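Local coordinates for protein dTDP-4-amino-4,6-dideoxyglucose formyltransferase (Shewanella sp. FDAARGOS_354, PDB 6V2T) that probably transfers a formyl group from a folate cofactor to the 4-amino group of dTDP-4-amino-4,6-dideoxyglucose, probably for lipopolysaccharide O-antigen synthesis, at residues B[77-82]-B[100-105]. Numbering follows the deposited sequence.
Sequences INVKSE and CKQIFP. With FOL (folic acid), chain H; 0FX (dTDP-4-amino-4,6-dideoxyglucose), chain G.
Gln102 reaches across to the turn at Asn78 and Val79 and uses both ends of its amide there. OE1 takes the backbone N-H of Val79 in a bond almost straight at the hydrogen (3.2 Å between Val79 N and Gln102 OE1, 177°), though the N-H arrives nearly side-on to the C=O bond and tilted from its plane, while NE2 gives a hydrogen to Asn78 OD1 at 3.0 Å. Asn78 OD1 lies in the plane of the glutamine amide, yet the two amide planes are turned 39° apart, and NE2 meets the asparagine carbonyl from above its plane. From the opposite face the same oxygen accepts the backbone N-H of Lys80, with N 3.0 Å from OD1, closing an Asx turn inside the type I turn from Asn78 to Ser81. Asparagine suits this place because its short side chain, CG anti to the backbone N (chi1 -174°), keeps OD1 close enough to its own turn to accept Lys80 N-H while still meeting Gln102. Glutamine has the length to span the gap, its chain extended beyond CG.

Both loops follow parallel strands of the Rossmann-like sheet of the formyltransferase domain, 75-77 and 94-98, and each leads into a helix. Beside the amides, Val79 supplies the apolar part: CG1 packs obliquely against the Phe104 ring, 3.7 Å from CD1, while CG2 approaches the glutamine oxygen. Leu108 also touches Val79. The Phe104 ring, with Cys100 SG at its edge, links this packing to the folic acid pocket, where Phe104 O accepts a hydrogen bond from folic acid NA2 (2.9 Å) and Cys100 O one from N10. In the same loop, Lys101 NZ donates to O2G of the bound dTDP-sugar at 2.8 Å.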
ATOM      1  N   ILE B  77     -14.531 -11.462 -30.972  1.00 44.95           N
ATOM      2  CA  ILE B  77     -13.978 -11.689 -32.339  1.00 42.54           C
ATOM      3  C   ILE B  77     -12.583 -12.282 -32.170  1.00 38.18           C
ATOM      4  O   ILE B  77     -11.948 -11.968 -31.142  1.00 39.04           O
ATOM      5  CB  ILE B  77     -13.975 -10.404 -33.189  1.00 39.71           C
ATOM      6  CG1 ILE B  77     -13.987 -10.721 -34.687  1.00 42.29           C
ATOM      7  CG2 ILE B  77     -12.822  -9.484 -32.803  1.00 38.73           C
ATOM      8  CD1 ILE B  77     -14.495  -9.582 -35.552  1.00 43.79           C
ATOM      9  N   ASN B  78     -12.167 -13.109 -33.128  1.00 37.52           N
ATOM     10  CA  ASN B  78     -10.869 -13.826 -33.135  1.00 40.89           C
ATOM     11  C   ASN B  78     -10.053 -13.430 -34.365  1.00 42.89           C
ATOM     12  O   ASN B  78     -10.168 -14.057 -35.423  1.00 47.89           O
ATOM     13  CB  ASN B  78     -11.064 -15.340 -33.100  1.00 47.06           C
ATOM     14  CG  ASN B  78      -9.751 -16.072 -32.950  1.00 48.69           C
ATOM     15  OD1 ASN B  78      -8.680 -15.466 -32.921  1.00 43.64           O
ATOM     16  ND2 ASN B  78      -9.831 -17.383 -32.832  1.00 49.66           N
ATOM     17  N   VAL B  79      -9.152 -12.487 -34.174  1.00 39.38           N
ATOM     18  CA  VAL B  79      -8.315 -11.875 -35.234  1.00 44.94           C
ATOM     19  C   VAL B  79      -7.292 -12.894 -35.770  1.00 50.04           C
ATOM     20  O   VAL B  79      -6.643 -12.595 -36.799  1.00 48.36           O
ATOM     21  CB  VAL B  79      -7.685 -10.616 -34.614  1.00 46.47           C
ATOM     22  CG1 VAL B  79      -6.374 -10.248 -35.245  1.00 55.33           C
ATOM     23  CG2 VAL B  79      -8.680  -9.463 -34.635  1.00 42.01           C
ATOM     24  N   LYS B  80      -7.161 -14.065 -35.140  1.00 51.68           N
ATOM     25  CA  LYS B  80      -6.326 -15.181 -35.660  1.00 52.47           C
ATOM     26  C   LYS B  80      -7.200 -16.218 -36.381  1.00 49.74           C
ATOM     27  O   LYS B  80      -6.634 -17.190 -36.875  1.00 52.09           O
ATOM     28  CB  LYS B  80      -5.535 -15.824 -34.520  1.00 59.53           C
ATOM     29  CG  LYS B  80      -4.704 -14.845 -33.704  1.00 60.68           C
ATOM     30  CD  LYS B  80      -3.497 -15.475 -33.045  1.00 67.66           C
ATOM     31  CE  LYS B  80      -2.751 -14.504 -32.155  1.00 75.05           C
ATOM     32  NZ  LYS B  80      -2.076 -15.202 -31.036  1.00 79.01           N
ATOM     33  N   SER B  81      -8.522 -16.024 -36.447  1.00 48.80           N
ATOM     34  CA  SER B  81      -9.454 -16.874 -37.245  1.00 53.01           C
ATOM     35  C   SER B  81      -9.466 -16.418 -38.714  1.00 54.75           C
ATOM     36  O   SER B  81      -9.919 -15.288 -38.971  1.00 55.49           O
ATOM     37  CB  SER B  81     -10.850 -16.854 -36.677  1.00 51.32           C
ATOM     38  OG  SER B  81     -11.793 -17.223 -37.680  1.00 55.26           O
ATOM     39  N   GLU B  82      -9.014 -17.270 -39.641  1.00 56.38           N
ATOM     40  CA  GLU B  82      -9.128 -17.075 -41.116  1.00 61.26           C
ATOM     41  C   GLU B  82     -10.495 -16.475 -41.467  1.00 56.35           C
ATOM     42  O   GLU B  82     -10.545 -15.505 -42.258  1.00 51.33           O
ATOM     43  CB  GLU B  82      -8.988 -18.415 -41.844  1.00 68.54           C
ATOM     44  CG  GLU B  82      -8.391 -18.289 -43.232  1.00 76.59           C
ATOM     45  CD  GLU B  82      -6.872 -18.309 -43.264  1.00 87.32           C
ATOM     46  OE1 GLU B  82      -6.272 -18.946 -42.368  1.00 91.50           O
ATOM     47  OE2 GLU B  82      -6.286 -17.687 -44.184  1.00 89.14           O
ATOM     48  N   CYS B 100      -6.423  -3.795 -27.401  1.00 44.29           N
ATOM     49  CA  CYS B 100      -6.766  -5.135 -27.926  1.00 43.55           C
ATOM     50  C   CYS B 100      -5.716  -6.141 -27.453  1.00 45.96           C
ATOM     51  O   CYS B 100      -4.526  -5.901 -27.746  1.00 45.88           O
ATOM     52  CB  CYS B 100      -6.795  -5.116 -29.444  1.00 41.40           C
ATOM     53  SG  CYS B 100      -7.256  -6.706 -30.151  1.00 44.20           S
ATOM     54  N   LYS B 101      -6.147  -7.212 -26.772  1.00 41.14           N
ATOM     55  CA  LYS B 101      -5.258  -8.296 -26.241  1.00 44.20           C
ATOM     56  C   LYS B 101      -4.673  -9.156 -27.378  1.00 44.43           C
ATOM     57  O   LYS B 101      -3.743  -9.917 -27.088  1.00 48.02           O
ATOM     58  CB  LYS B 101      -6.006  -9.200 -25.249  1.00 46.25           C
ATOM     59  CG  LYS B 101      -6.368  -8.571 -23.911  1.00 47.87           C
ATOM     60  CD  LYS B 101      -7.384  -9.376 -23.104  1.00 52.53           C
ATOM     61  CE  LYS B 101      -7.618  -8.815 -21.713  1.00 54.17           C
ATOM     62  NZ  LYS B 101      -6.399  -8.933 -20.878  1.00 53.70           N
ATOM     63  N   GLN B 102      -5.170  -9.079 -28.620  1.00 39.41           N
ATOM     64  CA  GLN B 102      -4.678  -9.974 -29.712  1.00 40.40           C
ATOM     65  C   GLN B 102      -3.742  -9.239 -30.666  1.00 39.14           C
ATOM     66  O   GLN B 102      -4.045  -8.114 -31.058  1.00 32.64           O
ATOM     67  CB  GLN B 102      -5.813 -10.529 -30.564  1.00 46.19           C
ATOM     68  CG  GLN B 102      -6.774 -11.436 -29.814  1.00 52.61           C
ATOM     69  CD  GLN B 102      -7.806 -12.001 -30.763  1.00 52.45           C
ATOM     70  OE1 GLN B 102      -8.748 -11.319 -31.174  1.00 49.74           O
ATOM     71  NE2 GLN B 102      -7.609 -13.252 -31.144  1.00 60.96           N
ATOM     72  N   ILE B 103      -2.675  -9.902 -31.099  1.00 33.41           N
ATOM     73  CA  ILE B 103      -1.803  -9.400 -32.189  1.00 34.70           C
ATOM     74  C   ILE B 103      -2.555  -9.565 -33.512  1.00 35.38           C
ATOM     75  O   ILE B 103      -3.051 -10.678 -33.771  1.00 30.94           O
ATOM     76  CB  ILE B 103      -0.449 -10.126 -32.198  1.00 37.67           C
ATOM     77  CG1 ILE B 103       0.302  -9.908 -30.881  1.00 40.97           C
ATOM     78  CG2 ILE B 103       0.360  -9.659 -33.407  1.00 34.95           C
ATOM     79  CD1 ILE B 103       1.270 -11.022 -30.508  1.00 45.95           C
ATOM     80  N   PHE B 104      -2.646  -8.503 -34.321  1.00 32.42           N
ATOM     81  CA  PHE B 104      -3.279  -8.583 -35.665  1.00 33.17           C
ATOM     82  C   PHE B 104      -2.326  -9.306 -36.601  1.00 31.69           C
ATOM     83  O   PHE B 104      -1.152  -8.962 -36.660  1.00 30.68           O
ATOM     84  CB  PHE B 104      -3.642  -7.206 -36.226  1.00 30.40           C
ATOM     85  CG  PHE B 104      -4.845  -6.552 -35.597  1.00 30.74           C
ATOM     86  CD1 PHE B 104      -5.256  -6.875 -34.314  1.00 34.35           C
ATOM     87  CD2 PHE B 104      -5.571  -5.599 -36.304  1.00 32.83           C
ATOM     88  CE1 PHE B 104      -6.351  -6.246 -33.742  1.00 33.13           C
ATOM     89  CE2 PHE B 104      -6.652  -4.955 -35.716  1.00 33.08           C
ATOM     90  CZ  PHE B 104      -7.039  -5.285 -34.445  1.00 30.90           C
ATOM     91  N   PRO B 105      -2.784 -10.328 -37.358  1.00 32.12           N
ATOM     92  CA  PRO B 105      -1.938 -10.965 -38.351  1.00 33.06           C
ATOM     93  C   PRO B 105      -1.666 -10.037 -39.541  1.00 36.43           C
ATOM     94  O   PRO B 105      -2.461  -9.127 -39.814  1.00 35.40           O
ATOM     95  CB  PRO B 105      -2.780 -12.160 -38.809  1.00 37.21           C
ATOM     96  CG  PRO B 105      -4.198 -11.670 -38.647  1.00 35.17           C
ATOM     97  CD  PRO B 105      -4.156 -10.854 -37.377  1.00 35.95           C
TER
HETATM   98  N1  FOL H 302      -1.220  -6.032 -33.729  1.00 29.35           N
HETATM   99  C2  FOL H 302      -0.265  -5.678 -34.605  1.00 27.92           C
HETATM  100  NA2 FOL H 302      -0.013  -6.454 -35.654  1.00 30.05           N
HETATM  101  N3  FOL H 302       0.427  -4.507 -34.462  1.00 28.68           N
HETATM  102  C4  FOL H 302       0.204  -3.720 -33.399  1.00 27.16           C
HETATM  103  O4  FOL H 302       0.890  -2.665 -33.353  1.00 29.32           O
HETATM  104  C4A FOL H 302      -0.782  -4.070 -32.480  1.00 25.91           C
HETATM  105  N5  FOL H 302      -1.040  -3.353 -31.386  1.00 29.33           N
HETATM  106  C6  FOL H 302      -1.777  -3.883 -30.233  1.00 33.80           C
HETATM  107  C7  FOL H 302      -2.886  -4.802 -30.779  1.00 31.58           C
HETATM  108  N8  FOL H 302      -2.438  -5.671 -31.832  1.00 30.05           N
HETATM  109  C8A FOL H 302      -1.485  -5.262 -32.684  1.00 27.91           C
HETATM  110  C9  FOL H 302      -0.832  -4.412 -29.091  1.00 39.78           C
HETATM  111  N10 FOL H 302      -1.393  -5.551 -28.360  1.00 40.65           N
HETATM  112  C11 FOL H 302       0.623  -8.998 -27.032  1.00 48.63           C
HETATM  113  C12 FOL H 302      -0.753  -8.838 -26.862  1.00 52.78           C
HETATM  114  C13 FOL H 302      -1.399  -7.677 -27.298  1.00 49.49           C
HETATM  115  C14 FOL H 302      -0.709  -6.663 -27.931  1.00 42.59           C
HETATM  116  C15 FOL H 302       0.657  -6.837 -28.124  1.00 51.28           C
HETATM  117  C16 FOL H 302       1.317  -7.986 -27.682  1.00 52.89           C
HETATM  118  C   FOL H 302       1.317 -10.264 -26.587  1.00 46.04           C
HETATM  119  O   FOL H 302       0.611 -11.237 -26.443  1.00 51.50           O
HETATM  120  N   FOL H 302       2.640 -10.372 -26.435  1.00 39.73           N
HETATM  121  O4P 0FX G 301      -3.993  -1.548 -20.469  1.00 33.87           O
HETATM  122  P2  0FX G 301      -5.022  -2.680 -20.520  1.00 62.66           P
HETATM  123  O3P 0FX G 301      -6.268  -2.299 -21.256  1.00 58.71           O
HETATM  124  O1G 0FX G 301      -4.271  -3.765 -21.370  1.00 58.63           O
HETATM  125  C1G 0FX G 301      -4.914  -4.272 -22.537  1.00 61.00           C
HETATM  126  C2G 0FX G 301      -4.709  -5.773 -22.475  1.00 60.88           C
HETATM  127  O2G 0FX G 301      -5.291  -6.395 -21.314  1.00 53.31           O
HETATM  128  C3G 0FX G 301      -3.208  -6.007 -22.454  1.00 61.34           C
HETATM  129  O3G 0FX G 301      -3.014  -7.428 -22.508  1.00 54.85           O
HETATM  130  C4G 0FX G 301      -2.501  -5.265 -23.605  1.00 54.90           C
HETATM  131  N4A 0FX G 301      -1.053  -5.300 -23.379  1.00 57.78           N
HETATM  132  C5G 0FX G 301      -2.887  -3.799 -23.762  1.00 54.86           C
HETATM  133  C6G 0FX G 301      -2.314  -3.216 -25.070  1.00 52.99           C
HETATM  134  O5G 0FX G 301      -4.313  -3.699 -23.723  1.00 61.19           O
HETATM  135  OPP 0FX G 301      -5.745  -3.334 -19.129  1.00 38.73           O
HETATM  136  P   0FX G 301      -4.786  -4.271 -18.317  1.00 38.19           P
HETATM  137  O1P 0FX G 301      -4.264  -5.472 -18.953  1.00 34.96           O
HETATM  138  O2P 0FX G 301      -5.584  -4.773 -17.143  1.00 54.66           O
HETATM  139  O5  0FX G 301      -3.628  -3.495 -17.576  1.00 38.90           O
HETATM  140  C5  0FX G 301      -3.845  -2.226 -17.020  1.00 30.86           C
HETATM  141  C4  0FX G 301      -2.732  -1.993 -15.991  1.00 31.65           C
HETATM  142  O4  0FX G 301      -2.871  -2.850 -14.856  1.00 29.80           O
HETATM  143  C3  0FX G 301      -1.318  -2.327 -16.498  1.00 30.30           C
HETATM  144  O3  0FX G 301      -0.770  -1.286 -17.295  1.00 31.02           O
HETATM  145  C2  0FX G 301      -0.511  -2.637 -15.213  1.00 28.75           C
HETATM  146  C1  0FX G 301      -1.644  -3.187 -14.303  1.00 31.90           C
HETATM  147  N11 0FX G 301      -1.545  -4.638 -14.219  1.00 31.93           N
HETATM  148  C61 0FX G 301      -2.325  -5.460 -14.956  1.00 36.01           C
HETATM  149  C51 0FX G 301      -2.192  -6.839 -14.804  1.00 36.88           C
HETATM  150  C5A 0FX G 301      -3.054  -7.782 -15.637  1.00 38.83           C
HETATM  151  C21 0FX G 301      -0.657  -5.126 -13.344  1.00 31.10           C
HETATM  152  O21 0FX G 301       0.106  -4.262 -12.628  1.00 32.29           O
HETATM  153  N31 0FX G 301      -0.486  -6.460 -13.177  1.00 32.12           N
HETATM  154  C41 0FX G 301      -1.246  -7.328 -13.895  1.00 36.60           C
HETATM  155  O41 0FX G 301      -1.021  -8.667 -13.749  1.00 34.61           O